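Long-range contacts in insulinase family protease (Yersinia pestis, PDB 3GO9), which is predicted to be an insulinase-family (M16) protease, whose substrate and activity are not established: residues L294-H302 with E364-K372; L355-F365 with L422-K432. One frame throughout, in Å; residues are numbered along the deposited sequence. Where two conformers were deposited one is given.

Overall arrangement
Along the chain the four segments come in the order 294-302, 355-365 (overlapping the next at Glu364 and Phe365), 364-372 and 422-432, so the loops closed by the two contacts cross instead of nesting. Contact 1 closes a loop of 61 residues, with helices and strands in it, by laying helix 362-377 against the long helix 283-309. Contact 2 closes an overlapping loop, whose intervening 56 residues are mainly helical, by bringing helix 424-435 back to the turn between helices 341-358 and 362-377. Their centres lie about 9 Å apart, and helix 362-377 serves both. Leu294 also packs on Leu422 and Ala295 on Glu430, which joins helices 283-309, 362-377 and 424-435 into one cluster.

Contact 1 of 2, residues L294-H302 with E364-K372. With ZN (zinc ion), chain D.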
loop_
_atom_site.group_PDB
_atom_site.type_symbol
_atom_site.label_atom_id
_atom_site.label_comp_id
_atom_site.label_asym_id
_atom_site.label_seq_id
_atom_site.Cartn_x
_atom_site.Cartn_y
_atom_site.Cartn_z
ATOM N N LEU A 294 -8.746 -0.626 16.699
ATOM C CA LEU A 294 -10.114 -0.283 17.074
ATOM C C LEU A 294 -10.154 1.027 17.890
ATOM O O LEU A 294 -11.130 1.783 17.753
ATOM C CB LEU A 294 -10.824 -1.430 17.768
ATOM C CG LEU A 294 -12.289 -1.179 18.122
ATOM C CD1 LEU A 294 -13.127 -0.870 16.902
ATOM C CD2 LEU A 294 -12.840 -2.388 18.878
ATOM N N ALA A 295 -9.162 1.245 18.747
ATOM C CA ALA A 295 -9.055 2.519 19.505
ATOM C C ALA A 295 -8.946 3.690 18.512
ATOM O O ALA A 295 -9.617 4.692 18.658
ATOM C CB ALA A 295 -7.865 2.500 20.429
ATOM N N ARG A 296 -8.109 3.533 17.493
ATOM C CA ARG A 296 -7.971 4.552 16.454
ATOM C C ARG A 296 -9.292 4.784 15.738
ATOM O O ARG A 296 -9.704 5.930 15.520
ATOM C CB ARG A 296 -6.851 4.175 15.466
ATOM C CG ARG A 296 -5.477 4.239 16.089
ATOM C CD ARG A 296 -4.343 3.988 15.085
ATOM N NE ARG A 296 -4.192 2.582 14.680
ATOM C CZ ARG A 296 -3.262 1.757 15.156
ATOM N NH1 ARG A 296 -2.427 2.147 16.107
ATOM N NH2 ARG A 296 -3.203 0.504 14.720
ATOM N N GLU A 297 -9.983 3.702 15.402
ATOM C CA GLU A 297 -11.230 3.801 14.722
ATOM C C GLU A 297 -12.287 4.467 15.617
ATOM O O GLU A 297 -13.057 5.344 15.164
ATOM C CB GLU A 297 -11.666 2.417 14.255
ATOM C CG GLU A 297 -12.876 2.401 13.425
ATOM C CD GLU A 297 -13.339 1.019 13.106
ATOM O OE1 GLU A 297 -14.509 0.888 12.752
ATOM O OE2 GLU A 297 -12.552 0.064 13.205
ATOM N N ALA A 298 -12.254 4.124 16.902
ATOM C CA ALA A 298 -13.241 4.623 17.853
ATOM C C ALA A 298 -13.120 6.141 17.960
ATOM O O ALA A 298 -14.119 6.851 18.005
ATOM C CB ALA A 298 -12.947 4.023 19.243
ATOM N N LEU A 299 -11.891 6.610 18.014
ATOM C CA LEU A 299 -11.616 8.004 18.214
ATOM C C LEU A 299 -12.076 8.755 16.990
ATOM O O LEU A 299 -12.716 9.810 17.125
ATOM C CB LEU A 299 -10.159 8.223 18.544
ATOM C CG LEU A 299 -9.123 8.890 17.681
ATOM C CD1 LEU A 299 -9.633 9.983 16.793
ATOM C CD2 LEU A 299 -8.115 9.434 18.650
ATOM N N PHE A 300 -11.831 8.209 15.803
ATOM C CA PHE A 300 -12.218 8.958 14.622
ATOM C C PHE A 300 -13.718 9.006 14.498
ATOM O O PHE A 300 -14.337 10.051 14.201
ATOM C CB PHE A 300 -11.628 8.409 13.350
ATOM C CG PHE A 300 -11.875 9.308 12.205
ATOM C CD1 PHE A 300 -11.341 10.605 12.214
ATOM C CD2 PHE A 300 -12.691 8.919 11.168
ATOM C CE1 PHE A 300 -11.580 11.460 11.189
ATOM C CE2 PHE A 300 -12.919 9.802 10.108
ATOM C CZ PHE A 300 -12.339 11.062 10.128
ATOM N N TRP A 301 -14.316 7.867 14.778
ATOM C CA TRP A 301 -15.739 7.718 14.810
ATOM C C TRP A 301 -16.418 8.729 15.769
ATOM O O TRP A 301 -17.382 9.388 15.396
ATOM C CB TRP A 301 -16.010 6.288 15.235
ATOM C CG TRP A 301 -17.352 5.989 15.577
ATOM C CD1 TRP A 301 -18.397 5.840 14.727
ATOM C CD2 TRP A 301 -17.859 5.723 16.902
ATOM N NE1 TRP A 301 -19.526 5.513 15.433
ATOM C CE2 TRP A 301 -19.224 5.434 16.768
ATOM C CE3 TRP A 301 -17.280 5.702 18.187
ATOM C CZ2 TRP A 301 -20.041 5.145 17.864
ATOM C CZ3 TRP A 301 -18.088 5.412 19.269
ATOM C CH2 TRP A 301 -19.460 5.138 19.100
ATOM N N HIS A 302 -15.865 8.851 16.966
ATOM C CA HIS A 302 -16.425 9.727 17.998
ATOM C C HIS A 302 -16.330 11.185 17.573
ATOM O O HIS A 302 -17.304 11.932 17.725
ATOM C CB HIS A 302 -15.646 9.587 19.264
ATOM C CG HIS A 302 -16.101 10.496 20.344
ATOM N ND1 HIS A 302 -17.167 10.188 21.148
ATOM C CD2 HIS A 302 -15.628 11.690 20.774
ATOM C CE1 HIS A 302 -17.366 11.181 22.002
ATOM N NE2 HIS A 302 -16.452 12.109 21.790
ATOM N N GLU A 364 -21.513 4.541 24.200
ATOM C CA GLU A 364 -20.743 4.717 22.959
ATOM C C GLU A 364 -20.009 3.420 22.585
ATOM O O GLU A 364 -20.032 2.979 21.413
ATOM C CB GLU A 364 -19.722 5.872 23.100
ATOM C CG GLU A 364 -20.379 7.242 23.199
ATOM C CD GLU A 364 -19.443 8.411 23.625
ATOM O OE1 GLU A 364 -18.410 8.214 24.290
ATOM O OE2 GLU A 364 -19.814 9.581 23.342
ATOM N N PHE A 365 -19.383 2.822 23.598
ATOM C CA PHE A 365 -18.756 1.490 23.424
ATOM C C PHE A 365 -19.723 0.439 22.935
ATOM O O PHE A 365 -19.454 -0.252 21.971
ATOM C CB PHE A 365 -18.084 1.068 24.715
ATOM C CG PHE A 365 -17.376 -0.258 24.654
ATOM C CD1 PHE A 365 -16.085 -0.353 24.135
ATOM C CD2 PHE A 365 -17.964 -1.393 25.149
ATOM C CE1 PHE A 365 -15.426 -1.591 24.125
ATOM C CE2 PHE A 365 -17.280 -2.591 25.116
ATOM C CZ PHE A 365 -16.023 -2.661 24.616
ATOM N N ASP A 366 -20.880 0.332 23.566
ATOM C CA ASP A 366 -21.865 -0.660 23.160
ATOM C C ASP A 366 -22.339 -0.435 21.718
ATOM O O ASP A 366 -22.500 -1.407 20.975
ATOM C CB ASP A 366 -23.060 -0.630 24.143
ATOM C CG ASP A 366 -22.688 -1.111 25.555
ATOM O OD1 ASP A 366 -21.575 -1.606 25.787
ATOM O OD2 ASP A 366 -23.515 -0.998 26.473
ATOM N N ALA A 367 -22.518 0.838 21.322
ATOM C CA ALA A 367 -22.845 1.209 19.943
ATOM C C ALA A 367 -21.768 0.743 18.949
ATOM O O ALA A 367 -22.065 0.120 17.893
ATOM C CB ALA A 367 -23.050 2.761 19.816
ATOM N N LEU A 368 -20.526 1.052 19.315
ATOM C CA LEU A 368 -19.374 0.667 18.525
ATOM C C LEU A 368 -19.327 -0.843 18.350
ATOM O O LEU A 368 -19.158 -1.340 17.208
ATOM C CB LEU A 368 -18.092 1.206 19.158
ATOM C CG LEU A 368 -16.772 0.912 18.417
ATOM C CD1 LEU A 368 -16.710 1.552 17.048
ATOM C CD2 LEU A 368 -15.601 1.343 19.276
HETATM N N MSE A 369 -19.484 -1.582 19.449
HETATM C CA MSE A 369 -19.340 -3.019 19.369
HETATM C C MSE A 369 -20.489 -3.673 18.588
HETATM O O MSE A 369 -20.265 -4.624 17.866
HETATM C CB MSE A 369 -19.121 -3.602 20.771
HETATM C CG MSE A 369 -17.969 -2.874 21.514
HETATM SE SE MSE A 369 -16.294 -3.017 20.518
HETATM C CE MSE A 369 -16.229 -4.855 21.164
ATOM N N THR A 370 -21.714 -3.143 18.701
ATOM C CA THR A 370 -22.812 -3.620 17.834
ATOM C C THR A 370 -22.435 -3.459 16.342
ATOM O O THR A 370 -22.662 -4.358 15.498
ATOM C CB THR A 370 -24.138 -2.861 18.188
ATOM O OG1 THR A 370 -24.502 -3.188 19.530
ATOM C CG2 THR A 370 -25.288 -3.231 17.265
ATOM N N GLN A 371 -21.841 -2.312 16.031
ATOM C CA GLN A 371 -21.433 -1.990 14.683
ATOM C C GLN A 371 -20.317 -2.929 14.217
ATOM O O GLN A 371 -20.333 -3.467 13.101
ATOM C CB GLN A 371 -20.999 -0.520 14.623
ATOM C CG GLN A 371 -20.231 -0.038 13.364
ATOM C CD GLN A 371 -19.799 1.455 13.473
ATOM O OE1 GLN A 371 -18.670 1.828 13.092
ATOM N NE2 GLN A 371 -20.697 2.300 14.004
ATOM N N LYS A 372 -19.350 -3.193 15.080
ATOM C CA LYS A 372 -18.234 -4.057 14.630
ATOM C C LYS A 372 -18.698 -5.501 14.491
ATOM O O LYS A 372 -18.256 -6.236 13.616
ATOM C CB LYS A 372 -17.051 -3.956 15.623
ATOM C CG LYS A 372 -16.403 -2.571 15.769
ATOM C CD LYS A 372 -16.085 -1.825 14.470
ATOM C CE LYS A 372 -15.066 -2.524 13.638
ATOM N NZ LYS A 372 -14.812 -1.734 12.402
HETATM ZN ZN ZN D . -16.210 13.954 22.597
HETATM O O HOH W 1 -15.333 13.812 24.374
#
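Glu297 and Lys372 form the salt bridge that ties helix 294-302 to helix 364-372, two segments whose axes run at 114° to each other. Lys372 NZ donates to Glu297 OE1 at 2.7 Å, on the syn lone pair of that oxygen, while its bond to Glu297 OE2 is weak. The carboxylate is carried across on an extended chain; the lysine reaches it by bending at chi2 and chi3, which lays its CG and CD beside Leu294 CD1. A further hydrogen bond from NZ to the amide oxygen OE1 of Gln375 gives the ammonium group a partner beyond the carboxylate.

Next to this polar end the packing is apolar. Leu368 CD2 lies 3.8 Å from Ala298 CB, near the closest approach of the helix backbones, and 4.1 Å from Leu294 CD1. Trp301 enters as a knob among Glu364, Ala367, Leu368 and Gln371: with CG anti to the backbone N (chi1 169°) the indole projects across to helix 364-372, and Leu368 covers one of its faces. Trp301 CH2 approaches Glu364 O to 3.2 Å, although that carbonyl already accepts from Leu368 N within its helix.

His302 NE2 binds the zinc ion at 2.0 Å, with Glu351 and a water completing the observed ligands. At the edge of the imidazole, in its plane, Glu364 OE2 stands 3.2 Å from His302 CE1, with the carboxylate turned 77° to the ring; Glu364 OE1 is taken by Ser361 N. A negative charge beside a zinc-bound imidazole would be expected to interact favourably with its polarised edge.

Contact 2 of 2, residues L355-F365 with L422-K432; sequences LRANGLSQAEF and LTLAELNRELK
Asn428 and Leu360 exchange a pair of hydrogen bonds, the amide of one reading both backbone polar groups of the other. Leu360 N donates to Asn428 OD1 at 2.9 Å, tilted 35° from the plane of that carbonyl. In return Asn428 ND2 gives a nearly straight bond of 3.1 Å to Leu360 O, in the carbonyl plane and on a lone pair, so the two bonds together fix the rotation of the amide. Gly359 lies flush against this group, its CA 3.4 Å from Asn428 OD1. Lys432, bent at chi3 and chi4, curls its ammonium group onto the end of helix 341-358: NZ meets Arg356 O at 2.8 Å on an in-plane lone pair, and Ala357 O from above its carbonyl plane. Water 2 links the two sides as well, donating to Leu355 O and Asn428 O.

The turn so gripped joins two helices. Gly359, with positive phi, ends the first; at the start of the second Glu364 N donates to Ser361 OG at the N-cap, completing a capping box. Thr423 and Glu426 form another at the start of helix 424-435. Two helix ends and two helix starts thus meet in this helical part of the fold.

Packing is carried by Phe365, Leu424, Leu427 and Leu360. Leu424 CD1 lies 3.6 Å from Phe365 CB as the two side chains slide past each other in opposite directions. Backbone atoms also meet the Phe365 ring, Leu424 N over one face and Leu422 O at the edge, where Leu427 CD2 arrives too. Leu360 meets Leu427 through CD1 and Leu431 through CG, with Leu360 CG 4.1 Å from Leu431 CD1 and those two side chains crossing at about a right angle.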
loop_
_atom_site.group_PDB
_atom_site.type_symbol
_atom_site.label_atom_id
_atom_site.label_comp_id
_atom_site.label_asym_id
_atom_site.label_seq_id
_atom_site.Cartn_x
_atom_site.Cartn_y
_atom_site.Cartn_z
ATOM N N LEU A 355 -10.958 12.365 25.335
ATOM C CA LEU A 355 -10.844 10.932 25.091
ATOM C C LEU A 355 -9.640 10.306 25.805
ATOM O O LEU A 355 -9.731 9.180 26.320
ATOM C CB LEU A 355 -10.787 10.620 23.593
ATOM C CG LEU A 355 -12.116 10.831 22.819
ATOM C CD1 LEU A 355 -11.832 10.962 21.289
ATOM C CD2 LEU A 355 -13.172 9.752 23.123
ATOM N N ARG A 356 -8.546 11.037 25.834
ATOM C CA ARG A 356 -7.362 10.620 26.613
ATOM C C ARG A 356 -7.713 10.421 28.086
ATOM O O ARG A 356 -7.265 9.451 28.722
ATOM C CB ARG A 356 -6.245 11.645 26.495
ATOM C CG ARG A 356 -4.932 11.140 27.025
ATOM C CD ARG A 356 -3.874 12.231 26.949
ATOM N NE ARG A 356 -4.282 13.418 27.700
ATOM C CZ ARG A 356 -3.633 14.580 27.688
ATOM N NH1 ARG A 356 -2.499 14.717 27.016
ATOM N NH2 ARG A 356 -4.104 15.604 28.400
ATOM N N ALA A 357 -8.441 11.361 28.655
ATOM C CA ALA A 357 -8.707 11.354 30.086
ATOM C C ALA A 357 -9.775 10.345 30.463
ATOM O O ALA A 357 -9.590 9.580 31.433
ATOM C CB ALA A 357 -9.110 12.747 30.557
ATOM N N ASN A 358 -10.840 10.291 29.666
ATOM C CA ASN A 358 -12.055 9.580 30.035
ATOM C C ASN A 358 -12.563 8.527 29.074
ATOM O O ASN A 358 -13.400 7.684 29.458
ATOM C CB ASN A 358 -13.141 10.623 30.272
ATOM C CG ASN A 358 -12.790 11.551 31.431
ATOM O OD1 ASN A 358 -12.928 12.779 31.345
ATOM N ND2 ASN A 358 -12.321 10.954 32.522
ATOM N N GLY A 359 -12.095 8.551 27.835
ATOM C CA GLY A 359 -12.491 7.591 26.858
ATOM C C GLY A 359 -13.928 7.664 26.442
ATOM O O GLY A 359 -14.602 8.709 26.590
ATOM N N LEU A 360 -14.387 6.546 25.939
ATOM C CA LEU A 360 -15.749 6.364 25.495
ATOM C C LEU A 360 -16.630 6.148 26.714
ATOM O O LEU A 360 -16.193 5.615 27.735
ATOM C CB LEU A 360 -15.827 5.157 24.578
ATOM C CG LEU A 360 -15.137 5.214 23.227
ATOM C CD1 LEU A 360 -15.675 4.063 22.378
ATOM C CD2 LEU A 360 -15.376 6.556 22.544
ATOM N N SER A 361 -17.887 6.542 26.582
ATOM C CA SER A 361 -18.919 6.102 27.525
ATOM C C SER A 361 -19.299 4.650 27.260
ATOM O O SER A 361 -19.034 4.098 26.185
ATOM C CB SER A 361 -20.185 6.960 27.387
ATOM O OG SER A 361 -20.807 6.706 26.167
ATOM N N GLN A 362 -19.971 4.034 28.216
ATOM C CA GLN A 362 -20.416 2.672 28.016
ATOM C C GLN A 362 -21.374 2.597 26.858
ATOM O O GLN A 362 -21.362 1.645 26.096
ATOM C CB GLN A 362 -21.110 2.146 29.280
ATOM C CG GLN A 362 -21.526 0.664 29.174
ATOM C CD GLN A 362 -20.337 -0.261 29.190
ATOM O OE1 GLN A 362 -19.522 -0.233 30.123
ATOM N NE2 GLN A 362 -20.215 -1.080 28.144
ATOM N N ALA A 363 -22.255 3.598 26.729
ATOM C CA ALA A 363 -23.226 3.577 25.639
ATOM C C ALA A 363 -22.543 3.697 24.277
ATOM O O ALA A 363 -22.921 3.016 23.315
ATOM C CB ALA A 363 -24.259 4.710 25.813
ATOM N N GLU A 364 -21.513 4.541 24.200
ATOM C CA GLU A 364 -20.743 4.717 22.959
ATOM C C GLU A 364 -20.009 3.420 22.585
ATOM O O GLU A 364 -20.032 2.979 21.413
ATOM C CB GLU A 364 -19.722 5.872 23.100
ATOM C CG GLU A 364 -20.379 7.242 23.199
ATOM C CD GLU A 364 -19.443 8.411 23.625
ATOM O OE1 GLU A 364 -18.410 8.214 24.290
ATOM O OE2 GLU A 364 -19.814 9.581 23.342
ATOM N N PHE A 365 -19.383 2.822 23.598
ATOM C CA PHE A 365 -18.756 1.490 23.424
ATOM C C PHE A 365 -19.723 0.439 22.935
ATOM O O PHE A 365 -19.454 -0.252 21.971
ATOM C CB PHE A 365 -18.084 1.068 24.715
ATOM C CG PHE A 365 -17.376 -0.258 24.654
ATOM C CD1 PHE A 365 -16.085 -0.353 24.135
ATOM C CD2 PHE A 365 -17.964 -1.393 25.149
ATOM C CE1 PHE A 365 -15.426 -1.591 24.125
ATOM C CE2 PHE A 365 -17.280 -2.591 25.116
ATOM C CZ PHE A 365 -16.023 -2.661 24.616
ATOM N N LEU A 422 -13.494 -7.963 24.405
ATOM C CA LEU A 422 -13.074 -6.611 24.660
ATOM C C LEU A 422 -13.985 -5.876 25.655
ATOM O O LEU A 422 -15.204 -5.913 25.518
ATOM C CB LEU A 422 -13.059 -5.829 23.373
ATOM C CG LEU A 422 -12.361 -4.473 23.423
ATOM C CD1 LEU A 422 -10.904 -4.603 23.753
ATOM C CD2 LEU A 422 -12.553 -3.755 22.088
ATOM N N THR A 423 -13.382 -5.236 26.640
ATOM C CA THR A 423 -14.128 -4.402 27.601
ATOM C C THR A 423 -13.942 -2.906 27.377
ATOM O O THR A 423 -12.977 -2.467 26.746
ATOM C CB THR A 423 -13.726 -4.722 29.043
ATOM O OG1 THR A 423 -12.372 -4.313 29.271
ATOM C CG2 THR A 423 -13.861 -6.253 29.283
ATOM N N LEU A 424 -14.873 -2.120 27.919
ATOM C CA LEU A 424 -14.698 -0.659 27.902
ATOM C C LEU A 424 -13.370 -0.258 28.478
ATOM O O LEU A 424 -12.700 0.600 27.949
ATOM C CB LEU A 424 -15.761 -0.000 28.788
ATOM C CG LEU A 424 -15.780 1.519 28.802
ATOM C CD1 LEU A 424 -15.993 2.157 27.447
ATOM C CD2 LEU A 424 -16.903 1.928 29.795
ATOM N N ALA A 425 -13.022 -0.822 29.634
ATOM C CA ALA A 425 -11.792 -0.477 30.307
ATOM C C ALA A 425 -10.574 -0.692 29.421
ATOM O O ALA A 425 -9.626 0.095 29.454
ATOM C CB ALA A 425 -11.652 -1.278 31.544
ATOM N N GLU A 426 -10.590 -1.796 28.680
ATOM C CA GLU A 426 -9.473 -2.160 27.806
ATOM C C GLU A 426 -9.392 -1.193 26.659
ATOM O O GLU A 426 -8.285 -0.665 26.343
ATOM C CB GLU A 426 -9.619 -3.587 27.299
ATOM C CG GLU A 426 -9.402 -4.643 28.350
ATOM C CD GLU A 426 -9.784 -6.071 27.917
ATOM O OE1 GLU A 426 -10.601 -6.289 26.993
ATOM O OE2 GLU A 426 -9.282 -7.006 28.565
ATOM N N LEU A 427 -10.535 -0.948 26.015
ATOM C CA LEU A 427 -10.507 -0.009 24.871
ATOM C C LEU A 427 -10.122 1.403 25.377
ATOM O O LEU A 427 -9.347 2.087 24.748
ATOM C CB LEU A 427 -11.836 0.033 24.126
ATOM C CG LEU A 427 -11.769 0.762 22.761
ATOM C CD1 LEU A 427 -10.746 0.126 21.830
ATOM C CD2 LEU A 427 -13.075 0.810 22.015
ATOM N N ASN A 428 -10.676 1.840 26.501
ATOM C CA ASN A 428 -10.306 3.172 27.023
ATOM C C ASN A 428 -8.838 3.300 27.439
ATOM O O ASN A 428 -8.216 4.362 27.276
ATOM C CB ASN A 428 -11.259 3.557 28.172
ATOM C CG ASN A 428 -12.583 4.034 27.674
ATOM O OD1 ASN A 428 -12.745 4.240 26.480
ATOM N ND2 ASN A 428 -13.567 4.203 28.587
ATOM N N ARG A 429 -8.259 2.248 28.010
ATOM C CA ARG A 429 -6.830 2.258 28.301
ATOM C C ARG A 429 -5.994 2.423 27.042
ATOM O O ARG A 429 -5.030 3.174 27.066
ATOM C CB ARG A 429 -6.410 0.997 29.035
ATOM C CG ARG A 429 -4.931 0.887 29.323
ATOM C CD ARG A 429 -4.444 1.996 30.235
ATOM N NE ARG A 429 -5.125 1.945 31.556
ATOM C CZ ARG A 429 -4.954 2.807 32.564
ATOM N NH1 ARG A 429 -4.114 3.835 32.489
ATOM N NH2 ARG A 429 -5.634 2.609 33.702
ATOM N N GLU A 430 -6.363 1.693 25.988
ATOM C CA GLU A 430 -5.678 1.763 24.675
ATOM C C GLU A 430 -5.792 3.205 24.138
ATOM O O GLU A 430 -4.786 3.823 23.732
ATOM C CB GLU A 430 -6.303 0.750 23.731
ATOM C CG GLU A 430 -5.681 0.661 22.382
ATOM C CD GLU A 430 -4.273 0.137 22.374
ATOM O OE1 GLU A 430 -3.989 -0.817 23.111
ATOM O OE2 GLU A 430 -3.444 0.678 21.581
ATOM N N LEU A 431 -6.970 3.779 24.233
ATOM C CA LEU A 431 -7.152 5.176 23.823
ATOM C C LEU A 431 -6.238 6.119 24.605
ATOM O O LEU A 431 -5.607 7.033 24.024
ATOM C CB LEU A 431 -8.614 5.617 24.001
ATOM C CG LEU A 431 -9.594 5.314 22.908
ATOM C CD1 LEU A 431 -11.013 5.518 23.440
ATOM C CD2 LEU A 431 -9.303 6.165 21.648
ATOM N N LYS A 432 -6.201 5.924 25.922
ATOM C CA LYS A 432 -5.398 6.764 26.774
ATOM C C LYS A 432 -3.930 6.627 26.375
ATOM O O LYS A 432 -3.220 7.612 26.234
ATOM C CB LYS A 432 -5.592 6.376 28.239
ATOM C CG LYS A 432 -4.763 7.265 29.168
ATOM C CD LYS A 432 -4.813 6.921 30.631
ATOM C CE LYS A 432 -6.193 7.060 31.205
ATOM N NZ LYS A 432 -6.648 8.449 31.307
HETATM O O HOH W 2 -9.440 6.728 27.746
#